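PDB 5EZM: 4-amino-4-deoxy-L-arabinose transferase or related glycosyltransferases of PMT family from Cupriavidus metallidurans, which probably transfers 4-amino-4-deoxy-L-arabinose from a polyprenyl-phosphate carrier to lipid A, as a zinc-containing integral membrane glycosyltransferase of the GT-C fold. Local coordinates for residues R61-S66 / V98-F103; R67-F70 / D74-T77. All coordinates share one frame; numbering follows the deposited sequence.

Interaction 1: residues R61-S66 / V98-F103; sequences RYAEIS and VGYELF. With MPG ([(Z)-octadec-9-enyl] (2R)-2,3-bis(oxidanyl)propanoate), chain B; MPG ([(Z)-octadec-9-enyl] (2R)-2,3-bis(oxidanyl)propanoate), chain H.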
loop_
_atom_site.group_PDB
_atom_site.type_symbol
_atom_site.label_atom_id
_atom_site.label_comp_id
_atom_site.label_asym_id
_atom_site.label_seq_id
_atom_site.Cartn_x
_atom_site.Cartn_y
_atom_site.Cartn_z
ATOM N N ARG A 61 2.545 11.206 2.541
ATOM C CA ARG A 61 3.001 11.161 3.929
ATOM C C ARG A 61 4.251 10.303 4.076
ATOM O O ARG A 61 5.241 10.726 4.686
ATOM C CB ARG A 61 1.893 10.637 4.846
ATOM C CG ARG A 61 2.419 10.188 6.210
ATOM C CD ARG A 61 1.313 9.818 7.188
ATOM N NE ARG A 61 0.319 8.934 6.591
ATOM C CZ ARG A 61 -0.985 9.189 6.573
ATOM N NH1 ARG A 61 -1.455 10.293 7.136
ATOM N NH2 ARG A 61 -1.819 8.333 6.001
ATOM N N TYR A 62 4.225 9.088 3.531
ATOM C CA TYR A 62 5.377 8.212 3.703
ATOM C C TYR A 62 6.550 8.653 2.836
ATOM O O TYR A 62 7.710 8.525 3.255
ATOM C CB TYR A 62 4.971 6.766 3.418
ATOM C CG TYR A 62 3.883 6.303 4.360
ATOM C CD1 TYR A 62 4.011 6.480 5.732
ATOM C CD2 TYR A 62 2.712 5.734 3.879
ATOM C CE1 TYR A 62 3.018 6.080 6.602
ATOM C CE2 TYR A 62 1.707 5.329 4.744
ATOM C CZ TYR A 62 1.866 5.506 6.105
ATOM O OH TYR A 62 0.875 5.106 6.971
ATOM N N ALA A 63 6.277 9.204 1.649
ATOM C CA ALA A 63 7.367 9.720 0.827
ATOM C C ALA A 63 8.073 10.877 1.520
ATOM O O ALA A 63 9.304 10.999 1.448
ATOM C CB ALA A 63 6.843 10.153 -0.540
ATOM N N GLU A 64 7.312 11.726 2.217
ATOM C CA GLU A 64 7.892 12.893 2.873
ATOM C C GLU A 64 8.592 12.521 4.172
ATOM O O GLU A 64 9.684 13.024 4.449
ATOM C CB GLU A 64 6.818 13.947 3.140
ATOM C CG GLU A 64 7.283 15.082 4.052
ATOM C CD GLU A 64 8.438 15.892 3.469
ATOM O OE1 GLU A 64 8.686 15.810 2.249
ATOM O OE2 GLU A 64 9.097 16.622 4.235
ATOM N N ILE A 65 7.971 11.668 4.988
ATOM C CA ILE A 65 8.655 11.155 6.173
ATOM C C ILE A 65 9.990 10.544 5.776
ATOM O O ILE A 65 11.037 10.843 6.364
ATOM C CB ILE A 65 7.767 10.138 6.909
ATOM C CG1 ILE A 65 6.589 10.848 7.577
ATOM C CG2 ILE A 65 8.579 9.375 7.936
ATOM C CD1 ILE A 65 5.569 9.913 8.182
ATOM N N SER A 66 9.975 9.697 4.746
ATOM C CA SER A 66 11.218 9.091 4.286
ATOM C C SER A 66 12.193 10.143 3.779
ATOM O O SER A 66 13.405 10.021 3.987
ATOM C CB SER A 66 10.926 8.055 3.207
ATOM O OG SER A 66 10.215 6.963 3.758
ATOM N N VAL A 98 16.780 3.895 1.864
ATOM C CA VAL A 98 17.814 3.235 1.072
ATOM C C VAL A 98 17.574 3.484 -0.412
ATOM O O VAL A 98 18.508 3.789 -1.170
ATOM C CB VAL A 98 17.872 1.731 1.400
ATOM C CG1 VAL A 98 18.861 1.030 0.486
ATOM C CG2 VAL A 98 18.258 1.525 2.851
ATOM N N GLY A 99 16.313 3.389 -0.844
ATOM C CA GLY A 99 15.992 3.709 -2.226
ATOM C C GLY A 99 16.388 5.124 -2.604
ATOM O O GLY A 99 16.924 5.359 -3.691
ATOM N N TYR A 100 16.137 6.084 -1.708
ATOM C CA TYR A 100 16.529 7.469 -1.960
ATOM C C TYR A 100 18.041 7.595 -2.098
ATOM O O TYR A 100 18.537 8.324 -2.965
ATOM C CB TYR A 100 16.032 8.372 -0.829
ATOM C CG TYR A 100 14.549 8.662 -0.831
ATOM C CD1 TYR A 100 13.774 8.452 -1.964
ATOM C CD2 TYR A 100 13.925 9.164 0.305
ATOM C CE1 TYR A 100 12.416 8.729 -1.962
ATOM C CE2 TYR A 100 12.574 9.445 0.318
ATOM C CZ TYR A 100 11.820 9.225 -0.817
ATOM O OH TYR A 100 10.469 9.504 -0.800
ATOM N N GLU A 101 18.789 6.902 -1.234
ATOM C CA GLU A 101 20.243 6.942 -1.311
ATOM C C GLU A 101 20.752 6.349 -2.618
ATOM O O GLU A 101 21.765 6.811 -3.152
ATOM C CB GLU A 101 20.849 6.200 -0.117
ATOM C CG GLU A 101 22.367 6.123 -0.134
ATOM C CD GLU A 101 23.022 7.485 -0.007
ATOM O OE1 GLU A 101 22.440 8.368 0.658
ATOM O OE2 GLU A 101 24.120 7.673 -0.572
ATOM N N LEU A 102 20.068 5.340 -3.157
ATOM C CA LEU A 102 20.547 4.754 -4.406
ATOM C C LEU A 102 20.130 5.570 -5.626
ATOM O O LEU A 102 20.940 5.788 -6.534
ATOM C CB LEU A 102 20.056 3.311 -4.540
ATOM C CG LEU A 102 20.662 2.321 -3.542
ATOM C CD1 LEU A 102 20.318 0.893 -3.921
ATOM C CD2 LEU A 102 22.169 2.513 -3.446
ATOM N N PHE A 103 18.880 6.039 -5.668
ATOM C CA PHE A 103 18.321 6.607 -6.888
ATOM C C PHE A 103 17.750 8.011 -6.711
ATOM O O PHE A 103 17.049 8.494 -7.610
ATOM C CB PHE A 103 17.236 5.681 -7.446
ATOM C CG PHE A 103 17.600 4.226 -7.403
ATOM C CD1 PHE A 103 18.567 3.713 -8.251
ATOM C CD2 PHE A 103 16.969 3.367 -6.519
ATOM C CE1 PHE A 103 18.903 2.368 -8.216
ATOM C CE2 PHE A 103 17.302 2.021 -6.475
ATOM C CZ PHE A 103 18.269 1.522 -7.325
HETATM C C2 MPG B . 21.872 1.486 3.987
HETATM C C3 MPG B . 22.202 2.804 4.677
HETATM C C4 MPG B . 21.814 4.001 3.823
HETATM C C5 MPG B . 22.589 5.276 4.196
HETATM C C6 MPG B . 21.862 6.552 3.741
HETATM C C7 MPG B . 22.614 7.830 4.154
HETATM C C8 MPG B . 21.650 8.988 4.509
HETATM C C9 MPG B . 22.394 10.257 4.993
HETATM C C1 MPG B . 22.100 0.271 4.890
HETATM C C2 MPG H . 16.802 -2.438 2.376
HETATM C C3 MPG H . 16.381 -3.639 1.535
HETATM C C4 MPG H . 16.132 -3.310 0.068
HETATM C C5 MPG H . 16.199 -1.807 -0.258
HETATM C C6 MPG H . 16.033 -1.516 -1.760
HETATM C C7 MPG H . 15.821 -0.018 -2.052
HETATM C C1 MPG H . 16.872 -2.761 3.872
#

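Interaction 2: residues R67-F70 / D74-T77; sequences REMF and DWVT. With MPG ([(Z)-octadec-9-enyl] (2R)-2,3-bis(oxidanyl)propanoate), chain B; MPG ([(Z)-octadec-9-enyl] (2R)-2,3-bis(oxidanyl)propanoate), chain C.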
loop_
_atom_site.group_PDB
_atom_site.type_symbol
_atom_site.label_atom_id
_atom_site.label_comp_id
_atom_site.label_asym_id
_atom_site.label_seq_id
_atom_site.Cartn_x
_atom_site.Cartn_y
_atom_site.Cartn_z
ATOM N N ARG A 67 11.690 11.188 3.117
ATOM C CA ARG A 67 12.575 12.264 2.684
ATOM C C ARG A 67 13.267 12.918 3.875
ATOM O O ARG A 67 14.482 13.135 3.858
ATOM C CB ARG A 67 11.803 13.311 1.882
ATOM C CG ARG A 67 12.702 14.396 1.298
ATOM C CD ARG A 67 11.909 15.593 0.795
ATOM N NE ARG A 67 11.353 16.385 1.887
ATOM C CZ ARG A 67 12.028 17.321 2.545
ATOM N NH1 ARG A 67 11.443 17.999 3.523
ATOM N NH2 ARG A 67 13.289 17.578 2.228
ATOM N N GLU A 68 12.503 13.236 4.923
ATOM C CA GLU A 68 13.079 13.916 6.078
ATOM C C GLU A 68 14.085 13.028 6.792
ATOM O O GLU A 68 15.135 13.505 7.237
ATOM C CB GLU A 68 11.971 14.360 7.032
ATOM C CG GLU A 68 11.134 15.506 6.486
ATOM C CD GLU A 68 9.973 15.866 7.385
ATOM O OE1 GLU A 68 10.155 15.891 8.623
ATOM O OE2 GLU A 68 8.874 16.118 6.852
ATOM N N MET A 69 13.779 11.734 6.914
ATOM C CA MET A 69 14.753 10.804 7.474
ATOM C C MET A 69 16.021 10.782 6.629
ATOM O O MET A 69 17.137 10.794 7.162
ATOM C CB MET A 69 14.135 9.410 7.572
ATOM C CG MET A 69 15.017 8.368 8.226
ATOM S SD MET A 69 14.173 6.780 8.377
ATOM C CE MET A 69 12.796 7.195 9.441
ATOM N N PHE A 70 15.856 10.785 5.303
ATOM C CA PHE A 70 16.985 10.782 4.381
ATOM C C PHE A 70 17.844 12.030 4.545
ATOM O O PHE A 70 19.077 11.956 4.508
ATOM C CB PHE A 70 16.449 10.665 2.954
ATOM C CG PHE A 70 17.486 10.813 1.879
ATOM C CD1 PHE A 70 18.598 9.992 1.843
ATOM C CD2 PHE A 70 17.314 11.745 0.869
ATOM C CE1 PHE A 70 19.539 10.117 0.836
ATOM C CE2 PHE A 70 18.247 11.874 -0.139
ATOM C CZ PHE A 70 19.362 11.058 -0.156
ATOM N N ASP A 74 18.576 10.597 10.941
ATOM C CA ASP A 74 18.005 10.011 12.151
ATOM C C ASP A 74 17.032 8.915 11.737
ATOM O O ASP A 74 15.885 9.189 11.378
ATOM C CB ASP A 74 17.314 11.082 12.989
ATOM C CG ASP A 74 16.994 10.611 14.395
ATOM O OD1 ASP A 74 16.971 9.386 14.636
ATOM O OD2 ASP A 74 16.759 11.473 15.266
ATOM N N TRP A 75 17.489 7.667 11.789
ATOM C CA TRP A 75 16.664 6.517 11.447
ATOM C C TRP A 75 15.882 5.974 12.635
ATOM O O TRP A 75 15.260 4.914 12.517
ATOM C CB TRP A 75 17.526 5.399 10.856
ATOM C CG TRP A 75 18.048 5.671 9.476
ATOM C CD1 TRP A 75 18.377 6.884 8.941
ATOM C CD2 TRP A 75 18.288 4.701 8.447
ATOM N NE1 TRP A 75 18.815 6.727 7.646
ATOM C CE2 TRP A 75 18.770 5.397 7.320
ATOM C CE3 TRP A 75 18.147 3.311 8.372
ATOM C CZ2 TRP A 75 19.111 4.750 6.136
ATOM C CZ3 TRP A 75 18.486 2.672 7.195
ATOM C CH2 TRP A 75 18.961 3.390 6.093
ATOM N N VAL A 76 15.900 6.665 13.771
ATOM C CA VAL A 76 15.236 6.210 14.988
ATOM C C VAL A 76 13.996 7.046 15.292
ATOM O O VAL A 76 12.899 6.510 15.453
ATOM C CB VAL A 76 16.213 6.219 16.184
ATOM C CG1 VAL A 76 15.506 5.761 17.451
ATOM C CG2 VAL A 76 17.422 5.347 15.884
ATOM N N THR A 77 14.156 8.365 15.375
ATOM C CA THR A 77 13.058 9.266 15.714
ATOM C C THR A 77 12.366 9.685 14.423
ATOM O O THR A 77 12.828 10.588 13.719
ATOM C CB THR A 77 13.575 10.470 16.494
ATOM O OG1 THR A 77 14.397 10.014 17.577
ATOM C CG2 THR A 77 12.414 11.285 17.056
HETATM C C2 MPG B . 21.872 1.486 3.987
HETATM C C3 MPG B . 22.202 2.804 4.677
HETATM C C4 MPG B . 21.814 4.001 3.823
HETATM C C5 MPG B . 22.589 5.276 4.196
HETATM C C6 MPG B . 21.862 6.552 3.741
HETATM C C7 MPG B . 22.614 7.830 4.154
HETATM C C8 MPG B . 21.650 8.988 4.509
HETATM C C9 MPG B . 22.394 10.257 4.993
HETATM C C1 MPG B . 22.100 0.271 4.890
HETATM C C2 MPG C . 24.238 8.481 8.552
HETATM C C3 MPG C . 23.616 7.196 8.020
HETATM C C4 MPG C . 22.712 6.527 9.044
HETATM C C5 MPG C . 22.560 5.018 8.789
HETATM C C6 MPG C . 21.515 4.369 9.709
HETATM C C1 MPG C . 25.422 8.949 7.700
#

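Interaction 1: residues R61-S66 / V98-F103
The phenol ring of Tyr100 meets helix 58-72 with its edge: the carbonyl oxygen of Ala63 and the carbonyl carbon of Ser66 both lie at the rim, close to the ring plane. No atom of residues 61-66 sits over a ring face. The hydroxyl end makes the polar link, Tyr100 OH donating to Ala63 O at 2.9 Å. It comes in from the side of the carbonyl rather than head-on (C=O...O angle 113°), tilted 18° from the carbonyl plane. Beside it, CE2 of Tyr100 rests on CB of Ser66 at 3.6 Å, while the Ala63 methyl CB comes to 3.7 Å from Tyr100 OH. Ser66 directs its hydroxyl back to its own helix: OG is anti to the carbonyl carbon (chi1 -67°) and donates to Tyr62 O at 3.0 Å. That oxygen also accepts from Ser66 N, and the two donors arrive from opposite faces of the carbonyl plane. The contact joins two helices in the connection between the first two predicted membrane spans of this GT-C protein, probably at the membrane surface. One tyrosine bridges helices 58-72 and 91-103; the nearest CA atoms, those of Ser66 and Tyr100, are 8.4 Å apart. A phenylalanine in place of Tyr100 would probably keep the rim packing on Ser66 but leave Ala63 O without this side-chain donor. Leu105 and Ala110 also touch the Tyr100 side chain. Elsewhere on its helix, Val98 holds its two methyls against different lipids, CG2 lying 3.8 Å from C2 of MPG (chain B) and CG1 4.0 Å from C5 of MPG (chain H).

Interaction 2: residues R67-F70 / D74-T77
The indole of Trp75 is sandwiched between a protein sulfur and a lipid chain. Met69 SD lies over one face, 4.4 Å from the centroid of the five-membered ring and 20° off its normal, which defines a Met-aromatic contact. On the opposite face C6 of MPG (chain C) comes within 3.5 Å of Trp75 CD2. The far end of the indole meets a second lipid obliquely, with CH2 of Trp75 at 3.6 Å from C3 of MPG (chain B). The Met69 chain runs extended as far as SD (chi1 -176°, chi2 177°), which carries the sulfur across to the indole; its CG lies 3.4 Å from Asp74 O and 3.7 Å from Trp75 CD1, and the two side chains cross at about a right angle. Asp74 braces the loop itself: OD1 accepts from Val76 N at 3.0 Å, completing an Asx turn, and from Thr77 N at 3.1 Å, extending it to an Asx motif. Both donors come from the same face of the carboxylate plane. The contact folds the loop after helix 58-72 back onto that helix ahead of strand 79-80; Trp75 also touches Val97 and Val98 of helix 91-103, while Val76 packs on Leu253 and Val254 of helix 236-257.

Overall arrangement
Helix 58-72 serves both contacts, whose centres are 9 Å apart: interaction 1 ties it to helix 91-103, and interaction 2 to the loop that follows it. Both are buried, though Asp74 in interaction 2 remains partly exposed and that contact lies nearer the lipid. Interaction 1 has a tyrosine-to-backbone hydrogen bond; interaction 2 has sulfur-aromatic and apolar packing, without a hydrogen bond between the segments. They adjoin directly: Tyr100 CB packs 3.9 Å from Phe70 CG, and Val98 CG2 lies 3.8 Å from Trp75 CH2. MPG (chain B) reaches both sets of segments, lying against Trp75 in interaction 2 but, in interaction 1, against Val98 and Glu101, which take no part in the helix contact.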